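Local coordinates for protein UDP-galactopyranose mutase (PDB 3HDQ) that probably interconverts UDP-galactopyranose and UDP-galactofuranose as a flavoenzyme, binding FAD and the UDP-sugar side by side, at residues Leu78-Tyr82 against Gly83-Phe87; Arg208-Asp212 against Thr213-Met217; Tyr97-Phe101 against Thr102-Pro106. All blocks are in the same frame, centred on the assembly; numbering follows the deposited sequence.

Interaction 1: residues Leu78-Tyr82 against Gly83-Phe87. With FAD (flavin-adenine dinucleotide), chain L.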
loop_
_atom_site.group_PDB
_atom_site.type_symbol
_atom_site.label_atom_id
_atom_site.label_comp_id
_atom_site.label_asym_id
_atom_site.label_seq_id
_atom_site.Cartn_x
_atom_site.Cartn_y
_atom_site.Cartn_z
ATOM N N LEU A 78 -11.857 -3.925 -1.981
ATOM C CA LEU A 78 -10.673 -4.751 -1.771
ATOM C C LEU A 78 -10.610 -5.876 -2.804
ATOM O O LEU A 78 -11.507 -6.705 -2.857
ATOM C CB LEU A 78 -10.702 -5.341 -0.361
ATOM C CG LEU A 78 -9.500 -6.176 0.093
ATOM C CD1 LEU A 78 -8.205 -5.349 0.080
ATOM C CD2 LEU A 78 -9.765 -6.746 1.474
ATOM N N ILE A 79 -9.563 -5.896 -3.631
ATOM C CA ILE A 79 -9.429 -6.897 -4.697
ATOM C C ILE A 79 -8.076 -7.599 -4.689
ATOM O O ILE A 79 -7.140 -7.184 -3.990
ATOM C CB ILE A 79 -9.541 -6.262 -6.084
ATOM C CG1 ILE A 79 -8.346 -5.321 -6.297
ATOM C CG2 ILE A 79 -10.880 -5.565 -6.242
ATOM C CD1 ILE A 79 -8.166 -4.821 -7.689
ATOM N N HIS A 80 -7.975 -8.660 -5.479
ATOM C CA HIS A 80 -6.689 -9.320 -5.726
ATOM C C HIS A 80 -6.281 -9.088 -7.175
ATOM O O HIS A 80 -6.844 -9.695 -8.091
ATOM C CB HIS A 80 -6.777 -10.822 -5.453
ATOM C CG HIS A 80 -7.371 -11.163 -4.121
ATOM N ND1 HIS A 80 -7.644 -12.459 -3.738
ATOM C CD2 HIS A 80 -7.757 -10.375 -3.087
ATOM C CE1 HIS A 80 -8.165 -12.457 -2.523
ATOM N NE2 HIS A 80 -8.243 -11.204 -2.105
ATOM N N PRO A 81 -5.307 -8.203 -7.397
ATOM C CA PRO A 81 -4.922 -7.888 -8.780
ATOM C C PRO A 81 -4.533 -9.118 -9.609
ATOM O O PRO A 81 -4.721 -9.074 -10.824
ATOM C CB PRO A 81 -3.718 -6.946 -8.618
ATOM C CG PRO A 81 -3.894 -6.348 -7.239
ATOM C CD PRO A 81 -4.534 -7.439 -6.404
ATOM N N TYR A 82 -4.025 -10.180 -8.983
ATOM C CA TYR A 82 -3.551 -11.349 -9.747
ATOM C C TYR A 82 -4.443 -12.582 -9.629
ATOM O O TYR A 82 -3.951 -13.721 -9.641
ATOM C CB TYR A 82 -2.119 -11.729 -9.351
ATOM C CG TYR A 82 -1.171 -10.561 -9.358
ATOM C CD1 TYR A 82 -0.855 -9.890 -8.180
ATOM C CD2 TYR A 82 -0.591 -10.119 -10.541
ATOM C CE1 TYR A 82 0.002 -8.802 -8.179
ATOM C CE2 TYR A 82 0.282 -9.030 -10.553
ATOM C CZ TYR A 82 0.566 -8.371 -9.365
ATOM O OH TYR A 82 1.423 -7.291 -9.362
ATOM N N GLY A 83 -5.750 -12.360 -9.517
ATOM C CA GLY A 83 -6.690 -13.462 -9.432
ATOM C C GLY A 83 -7.027 -13.825 -8.001
ATOM O O GLY A 83 -6.289 -13.495 -7.079
ATOM N N PRO A 84 -8.140 -14.530 -7.810
ATOM C CA PRO A 84 -8.643 -14.829 -6.466
ATOM C C PRO A 84 -7.655 -15.691 -5.685
ATOM O O PRO A 84 -7.227 -16.733 -6.182
ATOM C CB PRO A 84 -9.908 -15.635 -6.748
ATOM C CG PRO A 84 -9.652 -16.284 -8.082
ATOM C CD PRO A 84 -8.831 -15.303 -8.859
ATOM N N HIS A 85 -7.290 -15.256 -4.485
ATOM C CA HIS A 85 -6.482 -16.079 -3.582
ATOM C C HIS A 85 -7.245 -16.462 -2.310
ATOM O O HIS A 85 -7.498 -15.618 -1.449
ATOM C CB HIS A 85 -5.178 -15.363 -3.246
ATOM C CG HIS A 85 -4.202 -15.361 -4.379
ATOM N ND1 HIS A 85 -4.500 -14.822 -5.613
ATOM C CD2 HIS A 85 -2.946 -15.856 -4.476
ATOM C CE1 HIS A 85 -3.468 -14.984 -6.421
ATOM N NE2 HIS A 85 -2.513 -15.605 -5.754
ATOM N N ILE A 86 -7.628 -17.734 -2.214
ATOM C CA ILE A 86 -8.377 -18.223 -1.067
ATOM C C ILE A 86 -7.448 -19.055 -0.167
ATOM O O ILE A 86 -6.910 -20.082 -0.595
ATOM C CB ILE A 86 -9.618 -19.070 -1.499
ATOM C CG1 ILE A 86 -10.629 -18.243 -2.303
ATOM C CG2 ILE A 86 -10.327 -19.635 -0.284
ATOM C CD1 ILE A 86 -10.250 -17.995 -3.737
ATOM N N PHE A 87 -7.243 -18.618 1.073
ATOM C CA PHE A 87 -6.326 -19.347 1.936
ATOM C C PHE A 87 -6.953 -20.598 2.541
ATOM O O PHE A 87 -8.066 -20.558 3.067
ATOM C CB PHE A 87 -5.726 -18.485 3.054
ATOM C CG PHE A 87 -4.719 -19.236 3.882
ATOM C CD1 PHE A 87 -3.413 -19.384 3.436
ATOM C CD2 PHE A 87 -5.090 -19.852 5.071
ATOM C CE1 PHE A 87 -2.487 -20.114 4.180
ATOM C CE2 PHE A 87 -4.172 -20.572 5.819
ATOM C CZ PHE A 87 -2.867 -20.706 5.371
HETATM P PA FAD L . 5.338 -15.459 -5.978
HETATM O O1A FAD L . 4.154 -14.899 -5.448
HETATM O O2A FAD L . 5.197 -15.614 -7.367
HETATM O O5B FAD L . 6.473 -14.457 -5.660
HETATM C C5B FAD L . 7.735 -14.496 -6.210
HETATM C C4B FAD L . 8.193 -13.082 -6.356
HETATM O O4B FAD L . 9.466 -13.048 -6.893
HETATM C C3B FAD L . 7.304 -12.370 -7.346
HETATM O O3B FAD L . 6.592 -11.323 -6.778
HETATM C C2B FAD L . 8.245 -11.851 -8.381
HETATM O O2B FAD L . 7.901 -10.560 -8.711
HETATM C C1B FAD L . 9.579 -11.939 -7.701
HETATM N N9A FAD L . 10.670 -12.016 -8.668
HETATM C C8A FAD L . 10.847 -12.890 -9.665
HETATM N N7A FAD L . 11.949 -12.610 -10.313
HETATM C C5A FAD L . 12.504 -11.549 -9.749
HETATM C C6A FAD L . 13.646 -10.823 -10.004
HETATM N N6A FAD L . 14.512 -11.238 -10.864
HETATM N N1A FAD L . 13.964 -9.758 -9.241
HETATM C C2A FAD L . 13.151 -9.388 -8.231
HETATM N N3A FAD L . 12.032 -10.100 -7.981
HETATM C C4A FAD L . 11.701 -11.153 -8.725
HETATM N N1 FAD L . -3.023 -20.423 -3.651
HETATM C C2 FAD L . -3.875 -20.795 -2.690
HETATM O O2 FAD L . -3.495 -21.340 -1.698
HETATM N N3 FAD L . -5.174 -20.531 -2.860
HETATM C C4 FAD L . -5.610 -19.901 -3.978
HETATM O O4 FAD L . -6.758 -19.660 -4.142
HETATM C C4X FAD L . -4.733 -19.550 -4.938
HETATM N N5 FAD L . -5.182 -18.939 -6.052
HETATM C C5X FAD L . -4.304 -18.585 -7.012
HETATM C C6 FAD L . -4.769 -17.950 -8.138
HETATM C C7 FAD L . -3.889 -17.583 -9.117
HETATM C C7M FAD L . -4.373 -16.909 -10.334
HETATM C C8 FAD L . -2.555 -17.831 -8.970
HETATM C C8M FAD L . -1.645 -17.421 -10.065
HETATM C C9 FAD L . -2.090 -18.461 -7.833
HETATM C C9A FAD L . -2.962 -18.850 -6.847
HETATM N N10 FAD L . -2.521 -19.465 -5.712
HETATM C C10 FAD L . -3.422 -19.815 -4.771
HETATM C "C1'" FAD L . -1.104 -19.875 -5.544
HETATM C "C2'" FAD L . -0.239 -18.811 -4.909
HETATM O "O2'" FAD L . -0.256 -17.735 -5.776
HETATM C "C3'" FAD L . 1.211 -19.246 -4.720
HETATM O "O3'" FAD L . 1.390 -20.276 -3.853
HETATM C "C4'" FAD L . 1.970 -18.211 -3.973
HETATM O "O4'" FAD L . 1.341 -17.009 -4.295
HETATM C "C5'" FAD L . 3.403 -18.285 -4.410
HETATM O "O5'" FAD L . 4.316 -17.722 -3.542
HETATM P P FAD L . 5.774 -17.514 -4.029
HETATM O O1P FAD L . 6.464 -16.715 -3.094
HETATM O O2P FAD L . 6.374 -18.792 -4.088
HETATM O O3P FAD L . 5.727 -16.877 -5.452
#

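Interaction 2: residues Arg208-Asp212 against Thr213-Met217. With GDU (galactose-uridine-5'-diphosphate), chain K.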
loop_
_atom_site.group_PDB
_atom_site.type_symbol
_atom_site.label_atom_id
_atom_site.label_comp_id
_atom_site.label_asym_id
_atom_site.label_seq_id
_atom_site.Cartn_x
_atom_site.Cartn_y
_atom_site.Cartn_z
ATOM N N ARG A 208 -18.110 -27.488 -0.958
ATOM C CA ARG A 208 -16.910 -26.660 -0.794
ATOM C C ARG A 208 -15.856 -27.056 -1.815
ATOM O O ARG A 208 -15.723 -28.227 -2.183
ATOM C CB ARG A 208 -16.285 -26.811 0.588
ATOM C CG ARG A 208 -17.175 -26.433 1.738
ATOM C CD ARG A 208 -17.194 -27.613 2.663
ATOM N NE ARG A 208 -16.300 -27.468 3.787
ATOM C CZ ARG A 208 -15.735 -28.492 4.403
ATOM N NH1 ARG A 208 -15.955 -29.723 3.970
ATOM N NH2 ARG A 208 -14.942 -28.279 5.441
ATOM N N TYR A 209 -15.085 -26.076 -2.255
ATOM C CA TYR A 209 -14.030 -26.365 -3.191
ATOM C C TYR A 209 -12.891 -27.061 -2.469
ATOM O O TYR A 209 -12.169 -27.856 -3.067
ATOM C CB TYR A 209 -13.578 -25.088 -3.869
ATOM C CG TYR A 209 -12.943 -25.332 -5.199
ATOM C CD1 TYR A 209 -13.686 -25.820 -6.265
ATOM C CD2 TYR A 209 -11.588 -25.079 -5.396
ATOM C CE1 TYR A 209 -13.096 -26.040 -7.490
ATOM C CE2 TYR A 209 -10.998 -25.300 -6.602
ATOM C CZ TYR A 209 -11.746 -25.779 -7.649
ATOM O OH TYR A 209 -11.131 -25.990 -8.856
ATOM N N PHE A 210 -12.744 -26.770 -1.177
ATOM C CA PHE A 210 -11.730 -27.413 -0.347
ATOM C C PHE A 210 -12.377 -28.046 0.859
ATOM O O PHE A 210 -13.346 -27.509 1.405
ATOM C CB PHE A 210 -10.699 -26.396 0.165
ATOM C CG PHE A 210 -10.186 -25.470 -0.892
ATOM C CD1 PHE A 210 -10.550 -24.131 -0.895
ATOM C CD2 PHE A 210 -9.353 -25.935 -1.890
ATOM C CE1 PHE A 210 -10.089 -23.269 -1.878
ATOM C CE2 PHE A 210 -8.885 -25.075 -2.881
ATOM C CZ PHE A 210 -9.252 -23.736 -2.872
ATOM N N ALA A 211 -11.810 -29.160 1.310
ATOM C CA ALA A 211 -12.285 -29.823 2.523
ATOM C C ALA A 211 -11.290 -29.684 3.661
ATOM O O ALA A 211 -11.423 -30.353 4.683
ATOM C CB ALA A 211 -12.567 -31.302 2.252
ATOM N N ASP A 212 -10.301 -28.817 3.488
ATOM C CA ASP A 212 -9.261 -28.624 4.496
ATOM C C ASP A 212 -9.846 -28.205 5.851
ATOM O O ASP A 212 -10.921 -27.598 5.913
ATOM C CB ASP A 212 -8.265 -27.537 4.063
ATOM C CG ASP A 212 -7.701 -27.743 2.658
ATOM O OD1 ASP A 212 -6.669 -27.103 2.344
ATOM O OD2 ASP A 212 -8.267 -28.511 1.859
ATOM N N THR A 213 -9.100 -28.496 6.916
ATOM C CA THR A 213 -9.456 -28.132 8.289
ATOM C C THR A 213 -9.519 -26.613 8.576
ATOM O O THR A 213 -10.448 -26.136 9.241
ATOM C CB THR A 213 -8.456 -28.776 9.279
ATOM O OG1 THR A 213 -8.343 -30.174 8.989
ATOM C CG2 THR A 213 -8.909 -28.595 10.734
ATOM N N TYR A 214 -8.527 -25.868 8.095
ATOM C CA TYR A 214 -8.456 -24.417 8.322
ATOM C C TYR A 214 -8.749 -23.659 7.043
ATOM O O TYR A 214 -7.934 -23.650 6.122
ATOM C CB TYR A 214 -7.083 -24.014 8.873
ATOM C CG TYR A 214 -6.709 -24.837 10.086
ATOM C CD1 TYR A 214 -5.860 -25.935 9.970
ATOM C CD2 TYR A 214 -7.247 -24.550 11.338
ATOM C CE1 TYR A 214 -5.529 -26.710 11.072
ATOM C CE2 TYR A 214 -6.931 -25.315 12.444
ATOM C CZ TYR A 214 -6.067 -26.396 12.308
ATOM O OH TYR A 214 -5.749 -27.165 13.407
ATOM N N GLN A 215 -9.924 -23.034 6.989
ATOM C CA GLN A 215 -10.310 -22.206 5.851
ATOM C C GLN A 215 -10.731 -20.824 6.336
ATOM O O GLN A 215 -11.743 -20.678 7.038
ATOM C CB GLN A 215 -11.426 -22.876 5.045
ATOM C CG GLN A 215 -11.067 -24.269 4.524
ATOM C CD GLN A 215 -12.122 -24.854 3.580
ATOM O OE1 GLN A 215 -12.652 -24.160 2.707
ATOM N NE2 GLN A 215 -12.418 -26.143 3.748
ATOM N N ALA A 216 -9.954 -19.813 5.961
ATOM C CA ALA A 216 -10.177 -18.457 6.455
ATOM C C ALA A 216 -9.320 -17.431 5.713
ATOM O O ALA A 216 -8.229 -17.733 5.250
ATOM C CB ALA A 216 -9.919 -18.392 7.964
ATOM N N MET A 217 -9.833 -16.214 5.599
ATOM C CA MET A 217 -9.154 -15.159 4.876
ATOM C C MET A 217 -8.550 -14.150 5.857
ATOM O O MET A 217 -9.134 -13.868 6.900
ATOM C CB MET A 217 -10.131 -14.458 3.917
ATOM C CG MET A 217 -10.585 -15.316 2.740
ATOM S SD MET A 217 -9.276 -15.704 1.552
ATOM C CE MET A 217 -8.735 -14.058 1.088
HETATM N N1 GDU K . -10.080 -28.159 -13.632
HETATM C C2 GDU K . -11.016 -28.243 -14.457
HETATM N N3 GDU K . -12.214 -27.846 -14.538
HETATM C C4 GDU K . -12.605 -27.133 -13.468
HETATM C C5 GDU K . -11.623 -26.923 -12.378
HETATM C C6 GDU K . -10.387 -27.445 -12.512
HETATM O O2 GDU K . -10.631 -28.965 -15.618
HETATM O O4 GDU K . -13.732 -26.645 -13.406
HETATM C C1D GDU K . -8.769 -28.708 -13.835
HETATM C C2D GDU K . -7.764 -27.910 -14.700
HETATM O O2D GDU K . -6.797 -28.746 -15.323
HETATM C C3D GDU K . -7.154 -27.004 -13.650
HETATM C C4D GDU K . -6.917 -28.041 -12.554
HETATM O O4D GDU K . -8.039 -28.928 -12.613
HETATM O O3D GDU K . -5.959 -26.391 -14.128
HETATM C C5D GDU K . -6.522 -27.501 -11.187
HETATM O O5D GDU K . -7.665 -26.729 -10.775
HETATM P PA GDU K . -7.535 -25.439 -9.843
HETATM O O1A GDU K . -8.898 -25.089 -9.355
HETATM O O2A GDU K . -6.687 -25.794 -8.693
HETATM O O3A GDU K . -7.006 -24.199 -10.683
HETATM P PB GDU K . -6.207 -23.000 -10.028
HETATM O O1B GDU K . -5.928 -22.156 -11.215
HETATM O O2B GDU K . -4.899 -23.323 -9.405
HETATM O O3B GDU K . -7.091 -22.102 -9.033
HETATM C "C1'" GDU K . -6.763 -21.146 -8.005
HETATM C "C2'" GDU K . -6.482 -21.902 -6.689
HETATM C "C3'" GDU K . -7.659 -22.889 -6.509
HETATM C "C4'" GDU K . -8.939 -22.050 -6.215
HETATM C "C5'" GDU K . -9.101 -20.985 -7.335
HETATM C "C6'" GDU K . -10.169 -19.901 -7.013
HETATM O "O2'" GDU K . -5.189 -22.534 -6.703
HETATM O "O3'" GDU K . -7.339 -23.813 -5.444
HETATM O "O4'" GDU K . -8.781 -21.435 -4.919
HETATM O "O5'" GDU K . -7.921 -20.294 -7.833
HETATM O "O6'" GDU K . -11.440 -20.162 -7.654
HETATM O O HOH W 1 -13.893 -24.556 0.424
#

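Interaction 3: residues Tyr97-Phe101 against Thr102-Pro106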
loop_
_atom_site.group_PDB
_atom_site.type_symbol
_atom_site.label_atom_id
_atom_site.label_comp_id
_atom_site.label_asym_id
_atom_site.label_seq_id
_atom_site.Cartn_x
_atom_site.Cartn_y
_atom_site.Cartn_z
ATOM N N TYR A 97 1.354 -20.152 12.419
ATOM C CA TYR A 97 2.415 -19.237 12.035
ATOM C C TYR A 97 1.839 -17.943 11.449
ATOM O O TYR A 97 2.131 -16.844 11.920
ATOM C CB TYR A 97 3.352 -19.905 11.040
ATOM C CG TYR A 97 4.321 -18.941 10.432
ATOM C CD1 TYR A 97 5.448 -18.536 11.130
ATOM C CD2 TYR A 97 4.099 -18.415 9.168
ATOM C CE1 TYR A 97 6.327 -17.638 10.589
ATOM C CE2 TYR A 97 4.972 -17.520 8.618
ATOM C CZ TYR A 97 6.091 -17.130 9.332
ATOM O OH TYR A 97 6.974 -16.224 8.783
ATOM N N LEU A 98 0.994 -18.089 10.439
ATOM C CA LEU A 98 0.342 -16.951 9.808
ATOM C C LEU A 98 -0.514 -16.139 10.785
ATOM O O LEU A 98 -0.687 -14.934 10.611
ATOM C CB LEU A 98 -0.511 -17.431 8.636
ATOM C CG LEU A 98 0.027 -17.204 7.226
ATOM C CD1 LEU A 98 1.531 -16.980 7.199
ATOM C CD2 LEU A 98 -0.388 -18.342 6.309
ATOM N N SER A 99 -1.049 -16.804 11.805
ATOM C CA SER A 99 -1.899 -16.151 12.794
ATOM C C SER A 99 -1.116 -15.135 13.610
ATOM O O SER A 99 -1.706 -14.254 14.242
ATOM C CB SER A 99 -2.546 -17.186 13.726
ATOM O OG SER A 99 -3.617 -17.851 13.068
ATOM N N ARG A 100 0.211 -15.264 13.600
ATOM C CA ARG A 100 1.061 -14.266 14.240
ATOM C C ARG A 100 0.946 -12.905 13.534
ATOM O O ARG A 100 1.249 -11.876 14.124
ATOM C CB ARG A 100 2.532 -14.716 14.262
ATOM C CG ARG A 100 2.794 -16.126 14.833
ATOM C CD ARG A 100 4.297 -16.438 14.787
ATOM N NE ARG A 100 5.065 -15.309 15.317
ATOM C CZ ARG A 100 6.255 -14.913 14.868
ATOM N NH1 ARG A 100 6.848 -15.547 13.867
ATOM N NH2 ARG A 100 6.854 -13.866 15.419
ATOM N N PHE A 101 0.496 -12.902 12.279
ATOM C CA PHE A 101 0.551 -11.696 11.450
ATOM C C PHE A 101 -0.803 -11.162 10.966
ATOM O O PHE A 101 -0.864 -10.166 10.248
ATOM C CB PHE A 101 1.492 -11.936 10.266
ATOM C CG PHE A 101 2.808 -12.543 10.671
ATOM C CD1 PHE A 101 3.046 -13.898 10.498
ATOM C CD2 PHE A 101 3.787 -11.763 11.272
ATOM C CE1 PHE A 101 4.246 -14.463 10.898
ATOM C CE2 PHE A 101 4.995 -12.319 11.673
ATOM C CZ PHE A 101 5.230 -13.669 11.485
ATOM N N THR A 102 -1.888 -11.806 11.377
ATOM C CA THR A 102 -3.203 -11.369 10.951
ATOM C C THR A 102 -4.285 -12.070 11.758
ATOM O O THR A 102 -4.082 -13.162 12.264
ATOM C CB THR A 102 -3.421 -11.698 9.462
ATOM O OG1 THR A 102 -4.643 -11.108 9.012
ATOM C CG2 THR A 102 -3.485 -13.213 9.254
ATOM N N GLU A 103 -5.442 -11.442 11.871
ATOM C CA GLU A 103 -6.615 -12.142 12.359
ATOM C C GLU A 103 -7.314 -12.714 11.141
ATOM O O GLU A 103 -6.860 -12.504 10.009
ATOM C CB GLU A 103 -7.544 -11.201 13.101
ATOM C CG GLU A 103 -7.028 -10.728 14.438
ATOM C CD GLU A 103 -7.656 -9.403 14.829
ATOM O OE1 GLU A 103 -7.318 -8.374 14.200
ATOM O OE2 GLU A 103 -8.496 -9.393 15.754
ATOM N N TRP A 104 -8.431 -13.394 11.368
ATOM C CA TRP A 104 -9.066 -14.183 10.323
ATOM C C TRP A 104 -10.565 -13.973 10.167
ATOM O O TRP A 104 -11.292 -13.844 11.147
ATOM C CB TRP A 104 -8.841 -15.660 10.615
ATOM C CG TRP A 104 -7.403 -16.059 10.648
ATOM C CD1 TRP A 104 -6.625 -16.231 11.757
ATOM C CD2 TRP A 104 -6.568 -16.354 9.522
ATOM N NE1 TRP A 104 -5.358 -16.620 11.389
ATOM C CE2 TRP A 104 -5.299 -16.706 10.023
ATOM C CE3 TRP A 104 -6.776 -16.367 8.137
ATOM C CZ2 TRP A 104 -4.241 -17.062 9.190
ATOM C CZ3 TRP A 104 -5.725 -16.718 7.313
ATOM C CH2 TRP A 104 -4.472 -17.057 7.842
ATOM N N ARG A 105 -11.018 -13.976 8.918
ATOM C CA ARG A 105 -12.436 -14.094 8.612
ATOM C C ARG A 105 -12.703 -15.510 8.120
ATOM O O ARG A 105 -12.186 -15.898 7.076
ATOM C CB ARG A 105 -12.835 -13.119 7.508
ATOM C CG ARG A 105 -14.316 -13.221 7.152
ATOM C CD ARG A 105 -14.584 -13.055 5.653
ATOM N NE ARG A 105 -16.006 -13.190 5.353
ATOM C CZ ARG A 105 -16.497 -13.667 4.213
ATOM N NH1 ARG A 105 -15.684 -14.069 3.243
ATOM N NH2 ARG A 105 -17.810 -13.740 4.036
ATOM N N PRO A 106 -13.515 -16.287 8.856
ATOM C CA PRO A 106 -13.804 -17.654 8.411
ATOM C C PRO A 106 -14.508 -17.658 7.060
ATOM O O PRO A 106 -15.445 -16.889 6.844
ATOM C CB PRO A 106 -14.741 -18.189 9.499
ATOM C CG PRO A 106 -14.469 -17.324 10.693
ATOM C CD PRO A 106 -14.193 -15.968 10.124
#

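Interaction 1: residues Leu78-Tyr82 against Gly83-Phe87
His80 reaches round a tight turn to the backbone of His85. Its CB lies 3.2 Å from Gly83 O, and the ring lies beside the backbone N (chi1 -51°), which carries ND1 to the amide of His85. That bond, His85 N to His80 ND1, is 2.9 Å long and nearly straight at 165°, with the donor in the imidazole plane; ND1 must therefore be an acceptor here. CE1 continues past it to 3.4 Å from His85 O. The backbone from His80 to Gly83 forms a type I beta turn closed by Gly83 N to His80 O, where the donor stands well above the carbonyl plane. Gly83 itself takes a positive phi (95°).

The second imidazole, that of His85, is fixed at both nitrogens: ND1 donates to Gly83 O at 2.7 Å, and NE2 shares a hydrogen bond with the ribityl O2' of FAD at 3.1 Å. Flavin C5X sits over the centre of one face of the His85 ring. Ile86 holds the pyrimidine edge of the flavin through its backbone, N to FAD O4 at 2.9 Å and O from FAD N3. Strand 78-79, paired with strand 71-72, leads into the turn, which packs against helix 309-313 and strand 320-336; Phe87 packs against helix 92-99.

Interaction 2: residues Arg208-Asp212 against Thr213-Met217
Gln215 turns its amide back onto the loop that precedes its strand, and NE2 donates to two backbone carbonyls. The bond from Gln215 NE2 to Asp212 O, 3.0 Å, is almost straight at 175° and lies in both the carbonyl plane and the amide plane, on a lone pair. The other, Gln215 NE2 to Phe210 O at 2.9 Å, is less well directed: the donor stands 69° out of the carbonyl plane. With CG beside the backbone N and the chain extended beyond it, the amide spans the bend, and the two bonds fix its flip. A water 2.6 Å from Gln215 OE1 probably donates to it and accepts from Phe210 N, so both ends of the amide are tied to the loop.

Outside these bonds, the Arg208 guanidinium lies nearly parallel to the Gln215 amide, 19° apart, with NH2 3.7 Å from Gln215 NE2; its charge is paired with Asp206. Phe210 brings CB to 3.9 Å from Gln215 OE1, its ring and the amide almost perpendicular, while the ring stacks on His88. Asp212 OD1 is hydrogen-bonded to His88 ND1 as well.

On the other flank of the loop lies the substrate. Tyr209 OH donates to the phosphate oxygen O1A of UDP-galactose, and Phe210 CZ comes to 3.1 Å from the galactose O4'. The Gln215 amide thus ties the loop to the central strand of a three-stranded antiparallel sheet, and the loop carries Tyr209 and Phe210 into the UDP-galactose pocket.

Interaction 3: residues Tyr97-Phe101 against Thr102-Pro106
Trp104 and Ser99 form the polar link between helix 92-99 and the strand that follows. Trp104 NE1 donates to Ser99 OG at 2.7 Å and 154°, the hydroxyl lying 16° from the indole plane and thus close to the ring edge. The serine hydroxyl stands beside its own backbone N, where it is also hydrogen-bonded to Phe95 O one helical turn earlier; a single OG thus joins the helix backbone to the indole. A second side-chain bond stays within the following residues: Thr102 OG1 donates to Glu103 O at 2.8 Å, in the carbonyl plane on a lone pair. The threonine hydroxyl lies anti to its backbone N (chi1 -172°), which directs it along the chain to that carbonyl.

The apolar contacts surround the same indole. Leu98 CB meets its benzo edge at CZ2, 3.8 Å away, next to the NE1 corner used by Ser99. Thr102 CG2 lies over one face, offset toward the rim. The indole is thereby held at its edge by the helix and covered on part of one face by the connecting residue; it also stacks with Phe95 and meets Phe87.

Among backbone bonds, Phe101 N to Leu98 O at 2.9 Å and Arg100 N to Tyr97 O each link residues three apart. Helix 92-99 rests on helix 39-50 through Tyr97, whose hydroxyl joins Glu46; Leu98, and Phe101 farther along the chain, touch helix 222-229. Strand 104-106 runs antiparallel to strand 214-218, onto which Trp104 packs.

Interactions 2 and 3 meet in one three-stranded antiparallel sheet, where Arg105 N lies 2.8 Å from Met217 O, a probable hydrogen bond, and the Trp104 indole packs on Ala216, CZ3 to Ala216 O at 3.4 Å. Interaction 1 joins both: Phe87 CE1 touches Leu98 CD2 at 3.5 Å, and Met217 CE lies 3.2 Å from His85 O. Pro84 and Ile86 border both ligands, His85 the flavin, Tyr209 and Phe210 the substrate; the side chains of Ile86 and Phe210 are about 4 Å apart beside flavin and galactose. Residues 97-106 stand behind them, with the Leu98 side chain about 9 Å from FAD and that of Trp104 about 13 Å from UDP-galactose.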